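Local coordinates for protein probable acylphosphatase (Bacillus subtilis, PDB 3BR8) that catalyses the hydrolysis of acyl phosphates to a carboxylate and phosphate, at residues Phe20-Met23 with Glu24-Arg28. Sequence-based numbering, arbitrary orientation.
Sequences FVQM and EADKR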
loop_
_atom_site.group_PDB
_atom_site.type_symbol
_atom_site.label_atom_id
_atom_site.label_comp_id
_atom_site.label_asym_id
_atom_site.label_seq_id
_atom_site.Cartn_x
_atom_site.Cartn_y
_atom_site.Cartn_z
ATOM N N PHE A 20 4.046 1.350 -8.401
ATOM C CA PHE A 20 2.616 1.234 -8.646
ATOM C C PHE A 20 1.798 1.655 -7.431
ATOM O O PHE A 20 0.843 2.427 -7.555
ATOM C CB PHE A 20 2.265 -0.196 -9.061
ATOM C CG PHE A 20 0.796 -0.474 -9.040
ATOM C CD1 PHE A 20 -0.043 0.100 -9.990
ATOM C CD2 PHE A 20 0.242 -1.274 -8.055
ATOM C CE1 PHE A 20 -1.408 -0.128 -9.975
ATOM C CE2 PHE A 20 -1.127 -1.505 -8.033
ATOM C CZ PHE A 20 -1.951 -0.929 -8.993
ATOM N N VAL A 21 2.166 1.137 -6.262
ATOM C CA VAL A 21 1.457 1.474 -5.030
ATOM C C VAL A 21 1.546 2.976 -4.765
ATOM O O VAL A 21 0.559 3.601 -4.389
ATOM C CB VAL A 21 2.019 0.685 -3.837
ATOM C CG1 VAL A 21 1.476 1.212 -2.503
ATOM C CG2 VAL A 21 1.703 -0.793 -3.981
ATOM N N GLN A 22 2.722 3.560 -4.975
ATOM C CA GLN A 22 2.885 4.997 -4.765
ATOM C C GLN A 22 2.008 5.837 -5.704
ATOM O O GLN A 22 1.410 6.844 -5.282
ATOM C CB GLN A 22 4.350 5.394 -4.918
ATOM C CG GLN A 22 4.652 6.857 -4.658
ATOM C CD GLN A 22 6.076 7.160 -4.985
ATOM O OE1 GLN A 22 6.558 6.795 -6.058
ATOM N NE2 GLN A 22 6.785 7.790 -4.057
ATOM N N MET A 23 1.921 5.446 -6.971
ATOM C CA MET A 23 1.060 6.171 -7.908
ATOM C C MET A 23 -0.389 6.082 -7.492
ATOM O O MET A 23 -1.110 7.076 -7.557
ATOM C CB MET A 23 1.219 5.678 -9.355
ATOM C CG MET A 23 2.612 5.861 -9.980
ATOM S SD MET A 23 3.285 7.545 -9.951
ATOM C CE MET A 23 4.328 7.491 -8.471
ATOM N N GLU A 24 -0.810 4.901 -7.040
ATOM C CA GLU A 24 -2.190 4.737 -6.583
ATOM C C GLU A 24 -2.454 5.554 -5.331
ATOM O O GLU A 24 -3.512 6.175 -5.196
ATOM C CB GLU A 24 -2.500 3.263 -6.328
ATOM C CG GLU A 24 -2.828 2.488 -7.580
ATOM C CD GLU A 24 -4.081 2.988 -8.304
ATOM O OE1 GLU A 24 -5.093 3.372 -7.672
ATOM O OE2 GLU A 24 -4.055 2.938 -9.539
ATOM N N ALA A 25 -1.519 5.526 -4.388
ATOM C CA ALA A 25 -1.670 6.285 -3.153
ATOM C C ALA A 25 -1.733 7.794 -3.414
ATOM O O ALA A 25 -2.582 8.483 -2.848
ATOM C CB ALA A 25 -0.544 5.969 -2.212
ATOM N N ASP A 26 -0.862 8.299 -4.283
ATOM C CA ASP A 26 -0.904 9.721 -4.618
ATOM C C ASP A 26 -2.194 10.089 -5.348
ATOM O O ASP A 26 -2.814 11.104 -5.038
ATOM C CB ASP A 26 0.306 10.130 -5.448
ATOM C CG ASP A 26 1.591 10.259 -4.633
ATOM O OD1 ASP A 26 1.547 10.363 -3.387
ATOM O OD2 ASP A 26 2.662 10.303 -5.276
ATOM N N LYS A 27 -2.604 9.261 -6.306
ATOM C CA LYS A 27 -3.868 9.479 -6.994
ATOM C C LYS A 27 -4.994 9.625 -5.975
ATOM O O LYS A 27 -5.841 10.510 -6.109
ATOM C CB LYS A 27 -4.173 8.310 -7.934
ATOM C CG LYS A 27 -5.606 8.301 -8.465
ATOM C CD LYS A 27 -5.867 7.140 -9.407
ATOM C CE LYS A 27 -7.350 7.003 -9.683
ATOM N NZ LYS A 27 -7.569 6.142 -10.872
ATOM N N ARG A 28 -4.995 8.751 -4.970
ATOM C CA ARG A 28 -6.054 8.696 -3.977
ATOM C C ARG A 28 -5.796 9.580 -2.759
ATOM O O ARG A 28 -6.552 9.547 -1.795
ATOM C CB ARG A 28 -6.325 7.238 -3.600
ATOM C CG ARG A 28 -6.716 6.427 -4.815
ATOM C CD ARG A 28 -7.014 4.952 -4.530
ATOM N NE ARG A 28 -7.079 4.281 -5.826
ATOM C CZ ARG A 28 -8.132 4.293 -6.640
ATOM N NH1 ARG A 28 -9.299 4.824 -6.269
ATOM N NH2 ARG A 28 -8.007 3.747 -7.850
#
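Glu24 lays its CG over one face of the Phe20 ring, 4.2 Å from the ring centroid and 28° off the normal, which qualifies as a CH-pi contact. The ring and the carboxylate are not stacked, since their planes stand 46° apart. Phe20 reaches this position with CG anti to its backbone N (chi1 167°), and Glu24 meets it through a bend at chi2. That bend also turns the carboxylate toward Arg28, one helical turn on, whose NE and NH2 both hold Glu24 OE1, each at 2.9 Å. The grip is side-on and close to the guanidinium plane; Arg28 NH2 meets the syn lone pair of Glu24 OE1, whereas NE comes in nearly along the C-O axis of that oxygen. Lysine in place of Glu24 would probably leave the Arg28 guanidinium without its carboxylate mate and set one positive charge against another.

Under these side chains run four successive i to i+4 backbone bonds, from Glu24 N to Phe20 O through Lys27 N to Met23 O, the shortest being Ala25 N to Val21 O at 2.8 Å. The close-packed side belongs to Val21 and Ala25: both are buried, and both side chains touch Phe56 of helix 50-62 and Phe86 of strand 86-88. The solvent side is looser, with Met23 and Lys27 exposed. At the border, beside strand 86-88, Gln22 and Asp26 run side by side as a looser pair, Gln22 CG 4.0 Å from Asp26 OD2, and Gln22 NE2 is hydrogen-bonded to Phe86 O.

Arg28 is the first residue to leave helical geometry, so the salt bridge spans the C-terminal end of helix 17-27. This is the first helix of the acylphosphatase alpha/beta sandwich, an amphipathic helix that also carries the active-site Arg18 near its start.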